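Local coordinates for phosphate transport system protein phoU (Streptococcus pneumoniae, PDB 2I0M) that probably takes part in regulating phosphate uptake and forms a cytoplasmic homodimer that binds zinc ions, at residues D152-I166 / Y183-D195. Residues are numbered along the deposited sequence; the frame is centred on the assembly and turned at random.
Sequences DEQIDQYYYALSKEI and YLYIIGHLERFAD. With ZN (zinc ion), chain B.
Asp156 and Glu191 reach across from facing helices to one zinc ion, with OD2 of Asp156 2.2 Å and OE2 of Glu191 2.0 Å from the metal. Their carboxylates lie nearly coplanar, 26° apart, and the shared cation probably offsets the repulsion between Asp156 OD2 and Glu191 OE2. Asp195 adds OD1 at 2.5 Å from zinc, and Asp152 OD2 makes a longer bond of 2.7 Å; the planes of these two carboxylates are turned 61° apart. Three short aspartates and the longer, bent Glu191, four residues apart in each helix, thus point their carboxylates at a single ion. The two helical segments run antiparallel, and each lends an acidic pair to this metal site in the helical bundle of the second PhoU domain. Bent at chi2 (-75°), the Glu191 chain carries its carboxylate to the metal while its CG rests off-centre against the Tyr159 ring in a CH-pi contact. That tyrosine, with CG anti to the backbone N, stretches past Gly188, its CE1 3.8 Å from the glycine CA; its hydroxyl hydrogen-bonds to Tyr159 of the second subunit. Farther from the metal, Ile187 enters as a knob among Tyr159, Leu162, Ser163 and Ile166. Ser163 suits this apolar setting because its OG donates to Tyr159 O, which its N reaches from the opposite face. Ile166 CD1 packs 3.7 Å from Tyr183 CB, and Ile166 CB meets Leu184 CD2.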
ATOM      1  N   ASP A 152      -6.883 -11.577   6.189  1.00 49.47           N
ATOM      2  CA  ASP A 152      -5.922 -10.543   6.579  1.00 49.33           C
ATOM      3  C   ASP A 152      -6.010 -10.173   8.060  1.00 49.48           C
ATOM      4  O   ASP A 152      -4.994  -9.811   8.654  1.00 49.51           O
ATOM      5  CB  ASP A 152      -6.075  -9.296   5.703  1.00 49.54           C
ATOM      6  CG  ASP A 152      -4.893  -8.347   5.819  1.00 49.25           C
ATOM      7  OD1 ASP A 152      -3.737  -8.768   5.621  1.00 46.84           O
ATOM      8  OD2 ASP A 152      -5.133  -7.162   6.106  1.00 50.82           O
ATOM      9  N   GLU A 153      -7.209 -10.258   8.649  1.00 49.45           N
ATOM     10  CA  GLU A 153      -7.371 -10.142  10.108  1.00 49.91           C
ATOM     11  C   GLU A 153      -6.341 -11.008  10.834  1.00 49.21           C
ATOM     12  O   GLU A 153      -5.657 -10.531  11.731  1.00 49.30           O
ATOM     13  CB  GLU A 153      -8.801 -10.513  10.567  1.00 49.76           C
ATOM     14  CG  GLU A 153      -9.216  -9.879  11.922  1.00 51.04           C
ATOM     15  CD  GLU A 153     -10.526 -10.442  12.528  1.00 51.97           C
ATOM     16  OE1 GLU A 153     -11.290 -11.156  11.834  1.00 55.61           O
ATOM     17  OE2 GLU A 153     -10.802 -10.164  13.718  1.00 53.71           O
ATOM     18  N   GLN A 154      -6.214 -12.268  10.418  1.00 48.83           N
ATOM     19  CA  GLN A 154      -5.254 -13.198  11.026  1.00 48.64           C
ATOM     20  C   GLN A 154      -3.787 -12.778  10.856  1.00 47.75           C
ATOM     21  O   GLN A 154      -2.985 -12.916  11.791  1.00 47.49           O
ATOM     22  CB  GLN A 154      -5.459 -14.625  10.511  1.00 48.71           C
ATOM     23  CG  GLN A 154      -6.625 -15.349  11.146  1.00 51.09           C
ATOM     24  CD  GLN A 154      -7.888 -15.285  10.303  1.00 54.59           C
ATOM     25  OE1 GLN A 154      -8.804 -14.501  10.592  1.00 55.60           O
ATOM     26  NE2 GLN A 154      -7.950 -16.120   9.255  1.00 54.51           N
ATOM     27  N   ILE A 155      -3.442 -12.288   9.667  1.00 46.69           N
ATOM     28  CA  ILE A 155      -2.095 -11.788   9.405  1.00 46.00           C
ATOM     29  C   ILE A 155      -1.738 -10.585  10.280  1.00 46.10           C
ATOM     30  O   ILE A 155      -0.613 -10.499  10.790  1.00 45.98           O
ATOM     31  CB  ILE A 155      -1.838 -11.589   7.895  1.00 46.11           C
ATOM     32  CG1 ILE A 155      -1.340 -12.927   7.323  1.00 46.52           C
ATOM     33  CG2 ILE A 155      -0.784 -10.524   7.629  1.00 45.45           C
ATOM     34  CD1 ILE A 155      -1.670 -13.131   5.936  1.00 45.21           C
ATOM     35  N   ASP A 156      -2.710  -9.693  10.484  1.00 45.58           N
ATOM     36  CA  ASP A 156      -2.578  -8.592  11.425  1.00 45.29           C
ATOM     37  C   ASP A 156      -2.302  -9.086  12.848  1.00 44.86           C
ATOM     38  O   ASP A 156      -1.452  -8.533  13.544  1.00 44.64           O
ATOM     39  CB  ASP A 156      -3.826  -7.702  11.386  1.00 45.28           C
ATOM     40  CG  ASP A 156      -3.863  -6.797  10.157  1.00 46.27           C
ATOM     41  OD1 ASP A 156      -4.917  -6.156   9.911  1.00 47.25           O
ATOM     42  OD2 ASP A 156      -2.837  -6.726   9.435  1.00 45.59           O
ATOM     43  N   GLN A 157      -3.020 -10.128  13.264  1.00 44.28           N
ATOM     44  CA  GLN A 157      -2.823 -10.760  14.572  1.00 43.64           C
ATOM     45  C   GLN A 157      -1.426 -11.363  14.697  1.00 42.52           C
ATOM     46  O   GLN A 157      -0.760 -11.185  15.706  1.00 42.54           O
ATOM     47  CB  GLN A 157      -3.894 -11.817  14.823  1.00 43.59           C
ATOM     48  CG  GLN A 157      -5.273 -11.223  15.046  1.00 44.56           C
ATOM     49  CD  GLN A 157      -6.409 -12.248  14.989  1.00 45.19           C
ATOM     50  OE1 GLN A 157      -7.579 -11.871  14.905  1.00 48.64           O
ATOM     51  NE2 GLN A 157      -6.073 -13.537  15.043  1.00 46.34           N
ATOM     52  N   TYR A 158      -0.981 -12.052  13.661  1.00 41.78           N
ATOM     53  CA  TYR A 158       0.409 -12.484  13.586  1.00 41.61           C
ATOM     54  C   TYR A 158       1.343 -11.285  13.672  1.00 41.22           C
ATOM     55  O   TYR A 158       2.337 -11.328  14.385  1.00 41.66           O
ATOM     56  CB  TYR A 158       0.699 -13.262  12.296  1.00 41.43           C
ATOM     57  CG  TYR A 158       0.160 -14.675  12.247  1.00 41.54           C
ATOM     58  CD1 TYR A 158       0.458 -15.600  13.246  1.00 40.80           C
ATOM     59  CD2 TYR A 158      -0.616 -15.099  11.170  1.00 43.29           C
ATOM     60  CE1 TYR A 158      -0.027 -16.906  13.188  1.00 41.83           C
ATOM     61  CE2 TYR A 158      -1.104 -16.407  11.093  1.00 42.61           C
ATOM     62  CZ  TYR A 158      -0.808 -17.304  12.108  1.00 42.04           C
ATOM     63  OH  TYR A 158      -1.297 -18.588  12.032  1.00 41.21           O
ATOM     64  N   TYR A 159       1.017 -10.220  12.947  1.00 40.83           N
ATOM     65  CA  TYR A 159       1.852  -9.024  12.929  1.00 40.55           C
ATOM     66  C   TYR A 159       2.082  -8.432  14.330  1.00 39.79           C
ATOM     67  O   TYR A 159       3.219  -8.150  14.699  1.00 38.95           O
ATOM     68  CB  TYR A 159       1.303  -7.960  11.959  1.00 41.16           C
ATOM     69  CG  TYR A 159       2.131  -6.708  11.935  1.00 41.59           C
ATOM     70  CD1 TYR A 159       3.411  -6.718  11.394  1.00 42.89           C
ATOM     71  CD2 TYR A 159       1.650  -5.524  12.464  1.00 43.38           C
ATOM     72  CE1 TYR A 159       4.204  -5.585  11.390  1.00 42.67           C
ATOM     73  CE2 TYR A 159       2.434  -4.364  12.453  1.00 45.69           C
ATOM     74  CZ  TYR A 159       3.716  -4.413  11.907  1.00 44.44           C
ATOM     75  OH  TYR A 159       4.509  -3.284  11.878  1.00 44.69           O
ATOM     76  N   TYR A 160       1.012  -8.257  15.098  1.00 39.64           N
ATOM     77  CA  TYR A 160       1.133  -7.633  16.412  1.00 40.39           C
ATOM     78  C   TYR A 160       1.765  -8.549  17.448  1.00 40.29           C
ATOM     79  O   TYR A 160       2.663  -8.128  18.173  1.00 40.23           O
ATOM     80  CB  TYR A 160      -0.202  -7.027  16.881  1.00 41.30           C
ATOM     81  CG  TYR A 160      -0.627  -5.833  16.028  1.00 41.92           C
ATOM     82  CD1 TYR A 160       0.021  -4.597  16.143  1.00 41.79           C
ATOM     83  CD2 TYR A 160      -1.650  -5.953  15.084  1.00 43.00           C
ATOM     84  CE1 TYR A 160      -0.354  -3.508  15.355  1.00 42.06           C
ATOM     85  CE2 TYR A 160      -2.035  -4.869  14.288  1.00 42.93           C
ATOM     86  CZ  TYR A 160      -1.383  -3.655  14.429  1.00 42.54           C
ATOM     87  OH  TYR A 160      -1.759  -2.591  13.638  1.00 43.24           O
ATOM     88  N   ALA A 161       1.325  -9.806  17.478  1.00 40.15           N
ATOM     89  CA  ALA A 161       1.918 -10.817  18.334  1.00 40.04           C
ATOM     90  C   ALA A 161       3.417 -10.927  18.105  1.00 40.02           C
ATOM     91  O   ALA A 161       4.190 -10.974  19.057  1.00 40.42           O
ATOM     92  CB  ALA A 161       1.245 -12.172  18.119  1.00 40.17           C
ATOM     93  N   LEU A 162       3.841 -10.969  16.850  1.00 39.97           N
ATOM     94  CA  LEU A 162       5.266 -11.085  16.572  1.00 39.95           C
ATOM     95  C   LEU A 162       6.031  -9.789  16.876  1.00 40.56           C
ATOM     96  O   LEU A 162       7.190  -9.842  17.273  1.00 40.56           O
ATOM     97  CB  LEU A 162       5.519 -11.594  15.153  1.00 39.42           C
ATOM     98  CG  LEU A 162       5.394 -13.119  14.999  1.00 38.75           C
ATOM     99  CD1 LEU A 162       4.968 -13.523  13.605  1.00 36.29           C
ATOM    100  CD2 LEU A 162       6.705 -13.832  15.382  1.00 38.46           C
ATOM    101  N   SER A 163       5.375  -8.636  16.718  1.00 40.94           N
ATOM    102  CA  SER A 163       5.988  -7.358  17.067  1.00 41.82           C
ATOM    103  C   SER A 163       6.201  -7.237  18.570  1.00 42.17           C
ATOM    104  O   SER A 163       7.299  -6.903  19.012  1.00 42.28           O
ATOM    105  CB  SER A 163       5.145  -6.188  16.562  1.00 42.11           C
ATOM    106  OG  SER A 163       5.038  -6.234  15.155  1.00 42.74           O
ATOM    107  N   LYS A 164       5.148  -7.517  19.341  1.00 42.60           N
ATOM    108  CA  LYS A 164       5.209  -7.524  20.800  1.00 42.97           C
ATOM    109  C   LYS A 164       6.318  -8.449  21.296  1.00 43.22           C
ATOM    110  O   LYS A 164       7.068  -8.093  22.208  1.00 43.03           O
ATOM    111  CB  LYS A 164       3.871  -7.965  21.396  1.00 42.90           C
ATOM    112  CG  LYS A 164       2.779  -6.913  21.372  1.00 43.26           C
ATOM    113  CD  LYS A 164       1.551  -7.393  22.148  1.00 43.72           C
ATOM    114  CE  LYS A 164       0.598  -6.238  22.502  1.00 44.73           C
ATOM    115  NZ  LYS A 164      -0.178  -5.699  21.331  1.00 44.42           N
ATOM    116  N   GLU A 165       6.419  -9.631  20.684  1.00 43.44           N
ATOM    117  CA  GLU A 165       7.431 -10.614  21.066  1.00 43.85           C
ATOM    118  C   GLU A 165       8.843 -10.123  20.755  1.00 43.74           C
ATOM    119  O   GLU A 165       9.713 -10.154  21.626  1.00 43.89           O
ATOM    120  CB  GLU A 165       7.166 -11.961  20.385  1.00 43.79           C
ATOM    121  CG  GLU A 165       8.272 -13.000  20.549  1.00 44.20           C
ATOM    122  CD  GLU A 165       8.174 -14.121  19.517  1.00 44.91           C
ATOM    123  OE1 GLU A 165       7.222 -14.109  18.701  1.00 46.53           O
ATOM    124  OE2 GLU A 165       9.045 -15.017  19.521  1.00 45.60           O
ATOM    125  N   ILE A 166       9.061  -9.655  19.526  1.00 43.77           N
ATOM    126  CA  ILE A 166      10.411  -9.299  19.077  1.00 43.90           C
ATOM    127  C   ILE A 166      11.024  -8.145  19.877  1.00 44.22           C
ATOM    128  O   ILE A 166      12.157  -8.252  20.338  1.00 43.68           O
ATOM    129  CB  ILE A 166      10.492  -9.041  17.542  1.00 43.80           C
ATOM    130  CG1 ILE A 166       9.985 -10.254  16.760  1.00 43.78           C
ATOM    131  CG2 ILE A 166      11.929  -8.742  17.119  1.00 43.72           C
ATOM    132  CD1 ILE A 166       9.839 -10.026  15.264  1.00 43.59           C
ATOM    133  N   TYR A 183      13.954  -8.850  11.684  1.00 43.61           N
ATOM    134  CA  TYR A 183      12.690  -9.574  11.820  1.00 43.03           C
ATOM    135  C   TYR A 183      11.466  -8.660  11.964  1.00 42.56           C
ATOM    136  O   TYR A 183      10.349  -9.065  11.639  1.00 43.04           O
ATOM    137  CB  TYR A 183      12.747 -10.578  12.969  1.00 43.21           C
ATOM    138  CG  TYR A 183      13.473 -11.848  12.608  1.00 43.97           C
ATOM    139  CD1 TYR A 183      12.818 -12.874  11.937  1.00 44.19           C
ATOM    140  CD2 TYR A 183      14.819 -12.028  12.937  1.00 44.48           C
ATOM    141  CE1 TYR A 183      13.477 -14.051  11.604  1.00 44.68           C
ATOM    142  CE2 TYR A 183      15.488 -13.197  12.601  1.00 44.41           C
ATOM    143  CZ  TYR A 183      14.810 -14.204  11.933  1.00 44.40           C
ATOM    144  OH  TYR A 183      15.464 -15.367  11.592  1.00 45.08           O
ATOM    145  N   LEU A 184      11.668  -7.435  12.442  1.00 41.74           N
ATOM    146  CA  LEU A 184      10.592  -6.449  12.419  1.00 41.14           C
ATOM    147  C   LEU A 184      10.247  -6.079  10.977  1.00 40.62           C
ATOM    148  O   LEU A 184       9.069  -6.074  10.614  1.00 40.46           O
ATOM    149  CB  LEU A 184      10.916  -5.198  13.257  1.00 40.92           C
ATOM    150  CG  LEU A 184      10.868  -5.336  14.788  1.00 40.93           C
ATOM    151  CD1 LEU A 184      11.217  -4.015  15.477  1.00 39.32           C
ATOM    152  CD2 LEU A 184       9.520  -5.865  15.299  1.00 40.23           C
ATOM    153  N   TYR A 185      11.268  -5.800  10.160  1.00 40.21           N
ATOM    154  CA  TYR A 185      11.058  -5.483   8.741  1.00 39.98           C
ATOM    155  C   TYR A 185      10.359  -6.627   8.033  1.00 39.77           C
ATOM    156  O   TYR A 185       9.377  -6.401   7.331  1.00 40.05           O
ATOM    157  CB  TYR A 185      12.369  -5.184   8.020  1.00 40.27           C
ATOM    158  CG  TYR A 185      13.161  -4.026   8.583  1.00 41.62           C
ATOM    159  CD1 TYR A 185      12.524  -2.936   9.191  1.00 41.55           C
ATOM    160  CD2 TYR A 185      14.550  -3.996   8.468  1.00 41.34           C
ATOM    161  CE1 TYR A 185      13.254  -1.876   9.693  1.00 42.45           C
ATOM    162  CE2 TYR A 185      15.288  -2.937   8.969  1.00 41.44           C
ATOM    163  CZ  TYR A 185      14.638  -1.879   9.574  1.00 42.23           C
ATOM    164  OH  TYR A 185      15.371  -0.822  10.078  1.00 42.76           O
ATOM    165  N   ILE A 186      10.854  -7.851   8.242  1.00 39.02           N
ATOM    166  CA  ILE A 186      10.310  -9.036   7.599  1.00 38.59           C
ATOM    167  C   ILE A 186       8.809  -9.166   7.835  1.00 38.60           C
ATOM    168  O   ILE A 186       8.042  -9.388   6.891  1.00 38.43           O
ATOM    169  CB  ILE A 186      11.048 -10.333   8.049  1.00 38.64           C
ATOM    170  CG1 ILE A 186      12.423 -10.402   7.386  1.00 38.26           C
ATOM    171  CG2 ILE A 186      10.216 -11.577   7.717  1.00 37.75           C
ATOM    172  CD1 ILE A 186      13.429 -11.260   8.113  1.00 40.47           C
ATOM    173  N   ILE A 187       8.388  -9.026   9.087  1.00 38.77           N
ATOM    174  CA  ILE A 187       6.970  -9.189   9.399  1.00 39.34           C
ATOM    175  C   ILE A 187       6.143  -8.022   8.859  1.00 39.55           C
ATOM    176  O   ILE A 187       4.986  -8.208   8.502  1.00 39.39           O
ATOM    177  CB  ILE A 187       6.689  -9.491  10.908  1.00 39.26           C
ATOM    178  CG1 ILE A 187       7.059  -8.315  11.810  1.00 39.82           C
ATOM    179  CG2 ILE A 187       7.417 -10.761  11.320  1.00 38.76           C
ATOM    180  CD1 ILE A 187       6.373  -8.341  13.168  1.00 39.37           C
ATOM    181  N   GLY A 188       6.768  -6.845   8.761  1.00 39.32           N
ATOM    182  CA  GLY A 188       6.157  -5.689   8.115  1.00 39.70           C
ATOM    183  C   GLY A 188       5.983  -5.891   6.614  1.00 40.27           C
ATOM    184  O   GLY A 188       4.995  -5.420   6.023  1.00 40.16           O
ATOM    185  N   HIS A 189       6.938  -6.584   5.993  1.00 40.09           N
ATOM    186  CA  HIS A 189       6.862  -6.891   4.563  1.00 40.45           C
ATOM    187  C   HIS A 189       5.751  -7.882   4.245  1.00 40.23           C
ATOM    188  O   HIS A 189       5.095  -7.758   3.211  1.00 40.61           O
ATOM    189  CB  HIS A 189       8.194  -7.412   4.030  1.00 40.57           C
ATOM    190  CG  HIS A 189       9.223  -6.343   3.837  1.00 41.31           C
ATOM    191  ND1 HIS A 189       8.981  -5.204   3.101  1.00 40.29           N
ATOM    192  CD2 HIS A 189      10.506  -6.249   4.267  1.00 42.15           C
ATOM    193  CE1 HIS A 189      10.060  -4.440   3.103  1.00 41.88           C
ATOM    194  NE2 HIS A 189      10.999  -5.049   3.805  1.00 43.21           N
ATOM    195  N   LEU A 190       5.556  -8.855   5.128  1.00 40.02           N
ATOM    196  CA  LEU A 190       4.495  -9.843   4.990  1.00 40.00           C
ATOM    197  C   LEU A 190       3.144  -9.212   5.236  1.00 40.66           C
ATOM    198  O   LEU A 190       2.176  -9.514   4.535  1.00 40.75           O
ATOM    199  CB  LEU A 190       4.694 -11.007   5.973  1.00 39.90           C
ATOM    200  CG  LEU A 190       5.633 -12.142   5.569  1.00 38.83           C
ATOM    201  CD1 LEU A 190       5.832 -13.129   6.709  1.00 37.05           C
ATOM    202  CD2 LEU A 190       5.082 -12.845   4.334  1.00 38.89           C
ATOM    203  N   GLU A 191       3.075  -8.344   6.244  1.00 41.17           N
ATOM    204  CA  GLU A 191       1.834  -7.677   6.569  1.00 41.99           C
ATOM    205  C   GLU A 191       1.376  -6.806   5.377  1.00 42.82           C
ATOM    206  O   GLU A 191       0.202  -6.854   5.018  1.00 43.29           O
ATOM    207  CB  GLU A 191       1.969  -6.884   7.881  1.00 42.06           C
ATOM    208  CG  GLU A 191       0.642  -6.424   8.503  1.00 43.12           C
ATOM    209  CD  GLU A 191      -0.000  -5.243   7.765  1.00 43.58           C
ATOM    210  OE1 GLU A 191       0.741  -4.422   7.181  1.00 43.45           O
ATOM    211  OE2 GLU A 191      -1.248  -5.138   7.773  1.00 44.05           O
ATOM    212  N   ARG A 192       2.301  -6.047   4.769  1.00 43.55           N
ATOM    213  CA  ARG A 192       2.035  -5.250   3.551  1.00 44.73           C
ATOM    214  C   ARG A 192       1.647  -6.089   2.334  1.00 44.40           C
ATOM    215  O   ARG A 192       0.676  -5.769   1.645  1.00 44.76           O
ATOM    216  CB  ARG A 192       3.234  -4.371   3.165  1.00 45.34           C
ATOM    217  CG  ARG A 192       3.640  -3.355   4.179  1.00 48.83           C
ATOM    218  CD  ARG A 192       2.602  -2.274   4.319  1.00 57.55           C
ATOM    219  NE  ARG A 192       2.778  -1.219   3.318  1.00 62.80           N
ATOM    220  CZ  ARG A 192       2.164  -1.205   2.143  1.00 65.87           C
ATOM    221  NH1 ARG A 192       1.314  -2.179   1.818  1.00 69.29           N
ATOM    222  NH2 ARG A 192       2.382  -0.210   1.303  1.00 67.84           N
ATOM    223  N   PHE A 193       2.423  -7.137   2.067  1.00 44.20           N
ATOM    224  CA  PHE A 193       2.106  -8.152   1.053  1.00 43.90           C
ATOM    225  C   PHE A 193       0.643  -8.557   1.114  1.00 44.00           C
ATOM    226  O   PHE A 193      -0.063  -8.508   0.113  1.00 43.68           O
ATOM    227  CB  PHE A 193       2.996  -9.381   1.278  1.00 43.68           C
ATOM    228  CG  PHE A 193       2.879 -10.446   0.231  1.00 42.96           C
ATOM    229  CD1 PHE A 193       3.609 -10.366  -0.951  1.00 43.71           C
ATOM    230  CD2 PHE A 193       2.100 -11.573   0.456  1.00 44.07           C
ATOM    231  CE1 PHE A 193       3.535 -11.392  -1.914  1.00 43.20           C
ATOM    232  CE2 PHE A 193       2.012 -12.596  -0.501  1.00 44.93           C
ATOM    233  CZ  PHE A 193       2.734 -12.500  -1.686  1.00 43.93           C
ATOM    234  N   ALA A 194       0.195  -8.928   2.308  1.00 44.39           N
ATOM    235  CA  ALA A 194      -1.168  -9.404   2.524  1.00 44.85           C
ATOM    236  C   ALA A 194      -2.217  -8.298   2.387  1.00 44.90           C
ATOM    237  O   ALA A 194      -3.320  -8.535   1.907  1.00 45.49           O
ATOM    238  CB  ALA A 194      -1.280 -10.106   3.876  1.00 44.53           C
ATOM    239  N   ASP A 195      -1.867  -7.091   2.801  1.00 45.09           N
ATOM    240  CA  ASP A 195      -2.712  -5.936   2.594  1.00 44.88           C
ATOM    241  C   ASP A 195      -2.991  -5.680   1.105  1.00 43.43           C
ATOM    242  O   ASP A 195      -4.138  -5.433   0.729  1.00 42.44           O
ATOM    243  CB  ASP A 195      -2.072  -4.699   3.225  1.00 46.32           C
ATOM    244  CG  ASP A 195      -2.479  -4.493   4.667  1.00 50.91           C
ATOM    245  OD1 ASP A 195      -3.492  -5.090   5.106  1.00 56.63           O
ATOM    246  OD2 ASP A 195      -1.792  -3.700   5.374  1.00 57.07           O
TER
HETATM  247 ZN    ZN B 217      -2.872  -6.179   7.295  1.00 57.88          ZN